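Local coordinates for putative uncharacterized protein TTHB071 (PDB 3AYV) that is of unknown function but binds zinc ions in a xylose isomerase-like TIM barrel resembling DNA-repair endonucleases, and may help protect against oxidative stress, at residues C160-H165 with H185-D190; M1-A6 with M220-R225; R167-T172 with V194-W199. All coordinates share one frame; numbering follows the deposited sequence.

Contact 1. Residues C160-H165 with H185-D190; sequences CFDAAH and HLHLND. With ZN (zinc ion), chain F; ZN (zinc ion), chain G.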
loop_
_atom_site.group_PDB
_atom_site.type_symbol
_atom_site.label_atom_id
_atom_site.label_comp_id
_atom_site.label_asym_id
_atom_site.label_seq_id
_atom_site.Cartn_x
_atom_site.Cartn_y
_atom_site.Cartn_z
ATOM N N CYS A 160 -0.160 -3.139 5.744
ATOM C CA CYS A 160 -0.325 -1.722 5.456
ATOM C C CYS A 160 -1.812 -1.391 5.628
ATOM O O CYS A 160 -2.659 -1.975 4.942
ATOM C CB CYS A 160 0.125 -1.427 4.015
ATOM S SG CYS A 160 -0.262 0.297 3.514
ATOM N N PHE A 161 -2.133 -0.461 6.527
ATOM C CA PHE A 161 -3.521 -0.099 6.776
ATOM C C PHE A 161 -3.896 1.131 5.967
ATOM O O PHE A 161 -3.262 2.191 6.081
ATOM C CB PHE A 161 -3.769 0.185 8.268
ATOM C CG PHE A 161 -5.182 0.662 8.600
ATOM C CD1 PHE A 161 -6.311 0.026 8.080
ATOM C CD2 PHE A 161 -5.370 1.765 9.445
ATOM C CE1 PHE A 161 -7.590 0.479 8.409
ATOM C CE2 PHE A 161 -6.633 2.205 9.800
ATOM C CZ PHE A 161 -7.759 1.566 9.273
ATOM N N ASP A 162 -4.967 0.979 5.192
ATOM C CA ASP A 162 -5.591 2.070 4.493
ATOM C C ASP A 162 -6.970 2.286 5.071
ATOM O O ASP A 162 -7.875 1.494 4.808
ATOM C CB ASP A 162 -5.696 1.734 3.004
ATOM C CG ASP A 162 -6.176 2.925 2.181
ATOM O OD1 ASP A 162 -7.235 3.507 2.469
ATOM O OD2 ASP A 162 -5.475 3.303 1.249
ATOM N N ALA A 163 -7.144 3.350 5.853
ATOM C CA ALA A 163 -8.404 3.562 6.586
ATOM C C ALA A 163 -9.595 3.854 5.671
ATOM O O ALA A 163 -10.717 3.463 5.976
ATOM C CB ALA A 163 -8.245 4.686 7.651
ATOM N N ALA A 164 -9.346 4.553 4.572
ATOM C CA ALA A 164 -10.426 4.866 3.628
ATOM C C ALA A 164 -10.970 3.592 2.967
ATOM O O ALA A 164 -12.182 3.466 2.761
ATOM C CB ALA A 164 -9.948 5.858 2.582
ATOM N N HIS A 165 -10.083 2.652 2.631
ATOM C CA HIS A 165 -10.557 1.399 2.066
ATOM C C HIS A 165 -11.450 0.695 3.063
ATOM O O HIS A 165 -12.475 0.135 2.674
ATOM C CB HIS A 165 -9.393 0.484 1.674
ATOM C CG HIS A 165 -8.604 0.983 0.507
ATOM N ND1 HIS A 165 -7.442 0.374 0.089
ATOM C CD2 HIS A 165 -8.793 2.050 -0.316
ATOM C CE1 HIS A 165 -6.949 1.036 -0.946
ATOM N NE2 HIS A 165 -7.750 2.060 -1.204
ATOM N N HIS A 185 2.890 0.287 8.337
ATOM C CA HIS A 185 2.904 1.150 7.158
ATOM C C HIS A 185 1.484 1.654 7.058
ATOM O O HIS A 185 0.529 0.873 7.187
ATOM C CB HIS A 185 3.229 0.302 5.927
ATOM C CG HIS A 185 3.939 1.026 4.834
ATOM N ND1 HIS A 185 3.335 1.333 3.634
ATOM C CD2 HIS A 185 5.217 1.453 4.731
ATOM C CE1 HIS A 185 4.212 1.915 2.835
ATOM N NE2 HIS A 185 5.360 2.015 3.488
ATOM N N LEU A 186 1.321 2.961 6.881
ATOM C CA LEU A 186 -0.026 3.515 6.791
ATOM C C LEU A 186 -0.217 4.262 5.504
ATOM O O LEU A 186 0.658 5.032 5.083
ATOM C CB LEU A 186 -0.367 4.406 7.997
ATOM C CG LEU A 186 -0.658 3.522 9.214
ATOM C CD1 LEU A 186 0.580 3.428 10.091
ATOM C CD2 LEU A 186 -1.914 3.955 9.995
ATOM N N HIS A 187 -1.346 3.986 4.856
ATOM C CA HIS A 187 -1.761 4.731 3.678
ATOM C C HIS A 187 -2.769 5.762 4.131
ATOM O O HIS A 187 -3.838 5.415 4.637
ATOM C CB HIS A 187 -2.360 3.784 2.639
ATOM C CG HIS A 187 -1.338 3.139 1.760
ATOM N ND1 HIS A 187 -1.680 2.355 0.682
ATOM C CD2 HIS A 187 0.017 3.187 1.774
ATOM C CE1 HIS A 187 -0.582 1.908 0.093
ATOM N NE2 HIS A 187 0.461 2.409 0.727
ATOM N N LEU A 188 -2.409 7.032 3.972
ATOM C CA LEU A 188 -3.190 8.132 4.541
ATOM C C LEU A 188 -3.862 8.989 3.495
ATOM O O LEU A 188 -3.237 9.381 2.515
ATOM C CB LEU A 188 -2.297 9.029 5.385
ATOM C CG LEU A 188 -1.606 8.362 6.589
ATOM C CD1 LEU A 188 -0.765 9.465 7.246
ATOM C CD2 LEU A 188 -2.633 7.838 7.559
ATOM N N ASN A 189 -5.141 9.251 3.725
ATOM C CA ASN A 189 -5.913 10.230 2.965
ATOM C C ASN A 189 -7.260 10.358 3.652
ATOM O O ASN A 189 -7.442 9.758 4.714
ATOM C CB ASN A 189 -6.026 9.840 1.472
ATOM C CG ASN A 189 -6.650 8.468 1.253
ATOM O OD1 ASN A 189 -7.562 8.060 1.976
ATOM N ND2 ASN A 189 -6.151 7.746 0.245
ATOM N N ASP A 190 -8.183 11.140 3.076
ATOM C CA ASP A 190 -9.530 11.210 3.608
ATOM C C ASP A 190 -10.582 10.965 2.518
ATOM O O ASP A 190 -10.290 11.008 1.321
ATOM C CB ASP A 190 -9.779 12.536 4.348
ATOM C CG ASP A 190 -10.626 12.354 5.602
ATOM O OD1 ASP A 190 -11.323 11.322 5.727
ATOM O OD2 ASP A 190 -10.662 13.280 6.452
HETATM ZN ZN ZN F . -3.992 2.474 -0.021
HETATM ZN ZN ZN G . -7.277 3.976 -2.286
HETATM O O HOH W 1 -4.838 4.615 6.948
HETATM O O HOH W 2 -7.332 5.123 -0.195
HETATM O O HOH W 3 -6.857 6.254 3.878
HETATM O O HOH W 4 -2.850 2.267 -2.266
HETATM O O HOH W 5 -5.183 3.649 -1.770
HETATM O O HOH W 6 -7.160 2.989 -4.231
#
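The sulfur of Cys160 sits squarely over one face of the His187 imidazole, SG lying 3.4 Å from the ring centroid and only 12° off the ring normal, a sulfur-aromatic contact inside a metal site. With SG anti to the backbone N (chi1 172°), the thiol is carried alongside the neighbouring strand and over that ring; the same sulfur also meets the edge of the His185 ring, in its plane. Both nitrogens of the His187 imidazole are engaged: ND1 binds a zinc ion at 2.4 Å, and NE2 hydrogen-bonds Glu27, so the ring has little freedom to turn. Asp162 reaches the same zinc through OD2 at 2.1 Å, its carboxylate almost perpendicular to the His187 ring; Glu136, Glu223 and two waters complete this site. Backbone pairing brings the ligands together. Strands 158-162 and 185-188 are neighbouring parallel strands, the sixth and seventh of the TIM barrel, and the metal site lies at their C-terminal ends. Phe161 N donates to His185 O at 3.0 Å, and His187 N to Phe161 O at 2.9 Å. Phe161 and Leu186 lie on the other face of the sheet, where CD2 of Leu186 touches the ring edge at CD2 of Phe161. Asp162 is also the N-cap of helix 163-169: its OD1 accepts from His165 N at 3.0 Å, met from above the carboxylate plane, while OD2 stays on the metal. That first turn of helix delivers His165, whose NE2 binds a second zinc linked to the first by water 5. Water 1 bridges the diverging backbones, donating to Phe161 O and His187 O and accepting from Ala163 N. Asn189 OD1 packs 3.3 Å from Ala164 CB, and its ND2 bonds both water 2 and Glu223 O.

Contact 2. Residues M1-A6 with M220-R225; sequences MDVRLA and MVLEVR. With ZN (zinc ion), chain F.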
loop_
_atom_site.group_PDB
_atom_site.type_symbol
_atom_site.label_atom_id
_atom_site.label_comp_id
_atom_site.label_asym_id
_atom_site.label_seq_id
_atom_site.Cartn_x
_atom_site.Cartn_y
_atom_site.Cartn_z
ATOM N N MET A 1 9.501 12.318 11.376
ATOM C CA MET A 1 8.465 11.433 10.761
ATOM C C MET A 1 8.895 11.013 9.361
ATOM O O MET A 1 9.461 11.814 8.602
ATOM C CB MET A 1 7.109 12.157 10.695
ATOM C CG MET A 1 6.399 12.284 12.043
ATOM S SD MET A 1 4.801 13.092 11.932
ATOM C CE MET A 1 5.306 14.739 11.400
ATOM N N ASP A 2 8.605 9.755 9.029
ATOM C CA ASP A 2 8.864 9.191 7.718
ATOM C C ASP A 2 7.567 9.338 6.908
ATOM O O ASP A 2 6.666 8.509 7.034
ATOM C CB ASP A 2 9.248 7.708 7.865
ATOM C CG ASP A 2 9.583 7.037 6.540
ATOM O OD1 ASP A 2 9.474 7.667 5.461
ATOM O OD2 ASP A 2 9.965 5.838 6.587
ATOM N N VAL A 3 7.486 10.411 6.124
ATOM C CA VAL A 3 6.275 10.740 5.368
ATOM C C VAL A 3 6.641 10.728 3.909
ATOM O O VAL A 3 7.616 11.363 3.500
ATOM C CB VAL A 3 5.649 12.116 5.765
ATOM C CG1 VAL A 3 4.281 12.280 5.111
ATOM C CG2 VAL A 3 5.489 12.220 7.269
ATOM N N ARG A 4 5.862 9.985 3.124
ATOM C CA ARG A 4 6.195 9.730 1.747
ATOM C C ARG A 4 5.003 10.124 0.888
ATOM O O ARG A 4 3.859 10.090 1.361
ATOM C CB ARG A 4 6.496 8.246 1.532
ATOM C CG ARG A 4 7.459 7.669 2.552
ATOM C CD ARG A 4 8.185 6.459 2.072
ATOM N NE ARG A 4 9.065 5.950 3.137
ATOM C CZ ARG A 4 9.635 4.748 3.120
ATOM N NH1 ARG A 4 9.421 3.915 2.102
ATOM N NH2 ARG A 4 10.409 4.367 4.126
ATOM N N LEU A 5 5.276 10.510 -0.354
ATOM C CA LEU A 5 4.215 10.774 -1.334
ATOM C C LEU A 5 4.027 9.621 -2.317
ATOM O O LEU A 5 4.984 9.172 -2.947
ATOM C CB LEU A 5 4.506 12.066 -2.113
ATOM C CG LEU A 5 3.428 12.463 -3.124
ATOM C CD1 LEU A 5 2.112 12.833 -2.445
ATOM C CD2 LEU A 5 3.938 13.616 -3.991
ATOM N N ALA A 6 2.787 9.160 -2.452
ATOM C CA ALA A 6 2.414 8.191 -3.491
ATOM C C ALA A 6 2.280 8.879 -4.838
ATOM O O ALA A 6 1.624 9.899 -4.936
ATOM C CB ALA A 6 1.079 7.501 -3.129
ATOM N N MET A 220 4.485 6.601 6.827
ATOM C CA MET A 220 3.195 7.102 6.394
ATOM C C MET A 220 3.282 7.564 4.948
ATOM O O MET A 220 4.208 8.298 4.572
ATOM C CB MET A 220 2.742 8.225 7.308
ATOM C CG MET A 220 2.302 7.735 8.680
ATOM S SD MET A 220 2.128 9.117 9.794
ATOM C CE MET A 220 3.845 9.659 9.898
ATOM N N VAL A 221 2.336 7.097 4.129
ATOM C CA VAL A 221 2.330 7.402 2.717
ATOM C C VAL A 221 1.096 8.259 2.452
ATOM O O VAL A 221 -0.015 7.868 2.782
ATOM C CB VAL A 221 2.222 6.125 1.828
ATOM C CG1 VAL A 221 2.157 6.539 0.338
ATOM C CG2 VAL A 221 3.413 5.215 2.053
ATOM N N LEU A 222 1.304 9.437 1.899
ATOM C CA LEU A 222 0.194 10.294 1.527
ATOM C C LEU A 222 -0.310 9.845 0.159
ATOM O O LEU A 222 0.315 10.088 -0.870
ATOM C CB LEU A 222 0.614 11.770 1.507
ATOM C CG LEU A 222 1.147 12.270 2.855
ATOM C CD1 LEU A 222 1.602 13.723 2.720
ATOM C CD2 LEU A 222 0.067 12.145 3.936
ATOM N N GLU A 223 -1.446 9.164 0.179
ATOM C CA GLU A 223 -2.086 8.668 -1.021
ATOM C C GLU A 223 -3.146 9.684 -1.411
ATOM O O GLU A 223 -4.343 9.461 -1.248
ATOM C CB GLU A 223 -2.689 7.320 -0.713
ATOM C CG GLU A 223 -1.576 6.294 -0.677
ATOM C CD GLU A 223 -2.007 5.023 -1.237
ATOM O OE1 GLU A 223 -1.283 4.451 -2.107
ATOM O OE2 GLU A 223 -3.092 4.607 -0.779
ATOM N N VAL A 224 -2.663 10.829 -1.876
ATOM C CA VAL A 224 -3.481 12.018 -2.052
ATOM C C VAL A 224 -3.343 12.496 -3.484
ATOM O O VAL A 224 -2.225 12.607 -4.011
ATOM C CB VAL A 224 -3.056 13.126 -1.039
ATOM C CG1 VAL A 224 -3.720 14.458 -1.337
ATOM C CG2 VAL A 224 -3.409 12.705 0.392
ATOM N N ARG A 225 -4.475 12.790 -4.117
ATOM C CA ARG A 225 -4.452 13.129 -5.527
ATOM C C ARG A 225 -4.305 14.614 -5.797
ATOM O O ARG A 225 -3.973 15.019 -6.910
ATOM C CB ARG A 225 -5.613 12.458 -6.273
ATOM C CG ARG A 225 -5.303 10.964 -6.490
ATOM C CD ARG A 225 -6.131 10.326 -7.606
ATOM N NE ARG A 225 -7.431 9.871 -7.122
ATOM C CZ ARG A 225 -7.690 8.633 -6.689
ATOM N NH1 ARG A 225 -6.742 7.697 -6.682
ATOM N NH2 ARG A 225 -8.915 8.328 -6.267
HETATM ZN ZN ZN F . -3.992 2.474 -0.021
HETATM O O HOH W 4 -2.850 2.267 -2.266
HETATM O O HOH W 5 -5.183 3.649 -1.770
#
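Val3 to Ala6 and Met220 to Leu222 pair in parallel, joined by four backbone hydrogen bonds that alternate from Met220 N to Asp2 O (2.9 Å), Arg4 N to Met220 O, Leu222 N to Arg4 O and Ala6 N to Leu222 O. This is the seam of the TIM barrel: strand 3-8, the first, meets strand 219-222, the eighth, at 36° between their short axes, closing the sheet. Facing helix 229-240, Val3 touches two longer side chains with its two methyls, its CG2 4.0 Å from Met220 CE and its CG1 3.9 Å from Leu222 CG. Met220 bends at its thioether (chi3 -66°), which brings CE against both Val3 CG2 and the sulfur of Met1. On the other face, Ala6 CB packs against Val221 CG1 at 3.8 Å. Arg4 also emerges there, and its guanidinium grips Asp2 side-on: NE meets OD1 at 2.9 Å in the guanidinium plane, while NH2 takes the syn lone pair of OD2. NH2 also bridges to Asp91, and OD2 accepts from Thr219. A leucine at Arg4 would probably leave the Asp2 and Asp91 carboxylates without their shared positive mate and the Asp2 carboxylate freer to turn. Just past strand 219-222, Glu223 lays its CG against Ala6 CB and bends onward, so that OE2 binds a zinc ion at 2.4 Å.

Contact 3. Residues R167-T172 with V194-W199; sequences RVFSRT and VYDRHW. With ZN (zinc ion), chain G.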
loop_
_atom_site.group_PDB
_atom_site.type_symbol
_atom_site.label_atom_id
_atom_site.label_comp_id
_atom_site.label_asym_id
_atom_site.label_seq_id
_atom_site.Cartn_x
_atom_site.Cartn_y
_atom_site.Cartn_z
ATOM N N ARG A 167 -13.283 2.110 5.331
ATOM C CA ARG A 167 -14.501 2.911 5.476
ATOM C C ARG A 167 -15.427 2.737 4.291
ATOM O O ARG A 167 -16.636 2.596 4.480
ATOM C CB ARG A 167 -14.131 4.387 5.626
ATOM C CG ARG A 167 -15.338 5.352 5.777
ATOM C CD ARG A 167 -16.231 5.053 6.980
ATOM N NE ARG A 167 -17.294 6.070 7.092
ATOM C CZ ARG A 167 -17.333 7.022 8.024
ATOM N NH1 ARG A 167 -16.380 7.093 8.948
ATOM N NH2 ARG A 167 -18.338 7.905 8.038
ATOM N N VAL A 168 -14.881 2.751 3.072
ATOM C CA VAL A 168 -15.758 2.717 1.905
ATOM C C VAL A 168 -15.989 1.323 1.309
ATOM O O VAL A 168 -17.021 1.098 0.676
ATOM C CB VAL A 168 -15.368 3.733 0.811
ATOM C CG1 VAL A 168 -15.177 5.158 1.431
ATOM C CG2 VAL A 168 -14.127 3.317 0.063
ATOM N N PHE A 169 -15.071 0.383 1.530
ATOM C CA PHE A 169 -15.205 -0.933 0.874
ATOM C C PHE A 169 -15.560 -2.116 1.814
ATOM O O PHE A 169 -16.071 -3.142 1.340
ATOM C CB PHE A 169 -13.943 -1.281 0.077
ATOM C CG PHE A 169 -13.612 -0.314 -1.029
ATOM C CD1 PHE A 169 -14.598 0.134 -1.918
ATOM C CD2 PHE A 169 -12.312 0.154 -1.177
ATOM C CE1 PHE A 169 -14.290 1.015 -2.956
ATOM C CE2 PHE A 169 -11.984 1.044 -2.233
ATOM C CZ PHE A 169 -12.985 1.470 -3.114
ATOM N N SER A 170 -15.305 -1.980 3.114
ATOM C CA SER A 170 -15.416 -3.106 4.062
ATOM C C SER A 170 -16.735 -3.002 4.846
ATOM O O SER A 170 -17.483 -2.030 4.665
ATOM C CB SER A 170 -14.210 -3.127 5.030
ATOM O OG SER A 170 -14.463 -2.366 6.216
ATOM N N ARG A 171 -17.006 -3.980 5.708
ATOM C CA ARG A 171 -18.135 -3.913 6.652
ATOM C C ARG A 171 -17.664 -3.535 8.051
ATOM O O ARG A 171 -18.417 -3.654 9.031
ATOM C CB ARG A 171 -18.864 -5.274 6.723
ATOM C CG ARG A 171 -19.006 -5.960 5.388
ATOM C CD ARG A 171 -20.143 -5.382 4.556
ATOM N NE ARG A 171 -20.007 -5.809 3.157
ATOM C CZ ARG A 171 -20.508 -5.161 2.108
ATOM N NH1 ARG A 171 -21.211 -4.030 2.279
ATOM N NH2 ARG A 171 -20.280 -5.630 0.884
ATOM N N THR A 172 -16.420 -3.064 8.150
ATOM C CA THR A 172 -15.806 -2.715 9.411
ATOM C C THR A 172 -15.212 -1.290 9.284
ATOM O O THR A 172 -14.003 -1.109 9.145
ATOM C CB THR A 172 -14.729 -3.758 9.813
ATOM O OG1 THR A 172 -15.251 -5.088 9.638
ATOM C CG2 THR A 172 -14.295 -3.583 11.277
ATOM N N VAL A 194 -18.101 7.705 1.057
ATOM C CA VAL A 194 -18.817 7.077 -0.062
ATOM C C VAL A 194 -17.852 6.558 -1.126
ATOM O O VAL A 194 -17.939 5.393 -1.530
ATOM C CB VAL A 194 -19.849 8.047 -0.717
ATOM C CG1 VAL A 194 -20.608 7.325 -1.863
ATOM C CG2 VAL A 194 -20.845 8.551 0.338
ATOM N N TYR A 195 -16.935 7.409 -1.571
ATOM C CA TYR A 195 -15.942 7.025 -2.561
ATOM C C TYR A 195 -14.544 7.083 -1.961
ATOM O O TYR A 195 -14.292 7.869 -1.041
ATOM C CB TYR A 195 -15.989 7.931 -3.803
ATOM C CG TYR A 195 -17.315 7.824 -4.480
ATOM C CD1 TYR A 195 -17.611 6.733 -5.296
ATOM C CD2 TYR A 195 -18.301 8.782 -4.262
ATOM C CE1 TYR A 195 -18.875 6.592 -5.878
ATOM C CE2 TYR A 195 -19.548 8.674 -4.863
ATOM C CZ TYR A 195 -19.825 7.572 -5.670
ATOM O OH TYR A 195 -21.063 7.433 -6.249
ATOM N N ASP A 196 -13.639 6.304 -2.532
ATOM C CA ASP A 196 -12.231 6.385 -2.175
ATOM C C ASP A 196 -11.611 7.638 -2.805
ATOM O O ASP A 196 -11.016 7.585 -3.872
ATOM C CB ASP A 196 -11.515 5.126 -2.635
ATOM C CG ASP A 196 -10.131 4.991 -2.034
ATOM O OD1 ASP A 196 -9.822 5.542 -0.959
ATOM O OD2 ASP A 196 -9.350 4.311 -2.678
ATOM N N ARG A 197 -11.761 8.768 -2.108
ATOM C CA ARG A 197 -11.505 10.095 -2.681
ATOM C C ARG A 197 -10.057 10.469 -2.819
ATOM O O ARG A 197 -9.705 11.255 -3.724
ATOM C CB ARG A 197 -12.220 11.177 -1.853
ATOM C CG ARG A 197 -13.723 11.047 -1.881
ATOM C CD ARG A 197 -14.232 11.426 -3.260
ATOM N NE ARG A 197 -15.667 11.617 -3.231
ATOM C CZ ARG A 197 -16.370 12.121 -4.245
ATOM N NH1 ARG A 197 -15.776 12.466 -5.373
ATOM N NH2 ARG A 197 -17.667 12.269 -4.110
ATOM N N HIS A 198 -9.212 9.903 -1.957
ATOM C CA HIS A 198 -7.801 10.293 -1.918
ATOM C C HIS A 198 -7.656 11.805 -1.678
ATOM O O HIS A 198 -6.818 12.459 -2.292
ATOM C CB HIS A 198 -7.041 9.824 -3.182
ATOM C CG HIS A 198 -6.800 8.346 -3.218
ATOM N ND1 HIS A 198 -5.599 7.795 -3.609
ATOM C CD2 HIS A 198 -7.589 7.306 -2.851
ATOM C CE1 HIS A 198 -5.667 6.479 -3.513
ATOM N NE2 HIS A 198 -6.868 6.157 -3.068
ATOM N N TRP A 199 -8.493 12.338 -0.790
ATOM C CA TRP A 199 -8.401 13.747 -0.418
ATOM C C TRP A 199 -7.337 13.925 0.659
ATOM O O TRP A 199 -6.950 12.958 1.330
ATOM C CB TRP A 199 -9.720 14.240 0.146
ATOM C CG TRP A 199 -10.863 14.406 -0.839
ATOM C CD1 TRP A 199 -10.786 14.546 -2.206
ATOM C CD2 TRP A 199 -12.247 14.518 -0.498
ATOM N NE1 TRP A 199 -12.058 14.717 -2.731
ATOM C CE2 TRP A 199 -12.967 14.702 -1.703
ATOM C CE3 TRP A 199 -12.956 14.465 0.709
ATOM C CZ2 TRP A 199 -14.366 14.845 -1.723
ATOM C CZ3 TRP A 199 -14.349 14.595 0.685
ATOM C CH2 TRP A 199 -15.031 14.781 -0.521
HETATM ZN ZN ZN G . -7.277 3.976 -2.286
HETATM O O HOH W 2 -7.332 5.123 -0.195
HETATM O O HOH W 5 -5.183 3.649 -1.770
HETATM O O HOH W 6 -7.160 2.989 -4.231
#
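The zinc-carrying loop that follows the seventh barrel strand, 185-188, rests its Val194 to Asp196 part on Val168 and Phe169, toward the C-terminal part of helix 163-169. The contact is small, lies near the surface of this TIM barrel and is made by van der Waals packing. Val168 points into the loop backbone: CG1 lies 3.8 Å from Tyr195 O, CB approaches Val194 O, and CG2 comes to 4.0 Å from Asp196 N. The same CG2 also lies over the centre of the Phe169 ring, 3.6 Å above its plane, so the two side chains form one apolar surface. From that surface the Phe169 ring reaches across with its far end, CZ standing 4.0 Å from Asp196 CB; His139 meets this ring from elsewhere. Asp196, centre of an inverse gamma turn, holds CG anti to its own nitrogen (chi1 -167°), which sends the carboxylate onward to the metal, its plane 74° from that of the phenyl ring. There OD1 lies 2.6 Å from the oxygen of zinc-bound water 2, which can donate to it. Three waters and His165 complete a six-ligand site with the loop's own two ligands, Asp196 OD2 at 2.1 Å and His198 NE2 at 2.4 Å from the zinc.

Overall arrangement
All three contacts belong to the last third of the barrel and its closure. Contact 1 pairs strands 158-162 and 185-188; contact 2 continues round the sheet from strand 219-222 to strand 3-8, joining the two ends of the chain's fold. Their centres lie about 10 Å apart, and backbone hydrogen bonds run from Leu186 and Leu188 to Val221. The centre of contact 3 lies about 10 Å from that of contact 1 and about 18 Å from that of contact 2; it shares helix 163-169 with contact 1, and along the chain their segments alternate, both within the span that contact 2 brackets. Contacts 1 and 2 share ligands of one zinc, contacts 1 and 3 those of a second, and water 5 bridges these two ions.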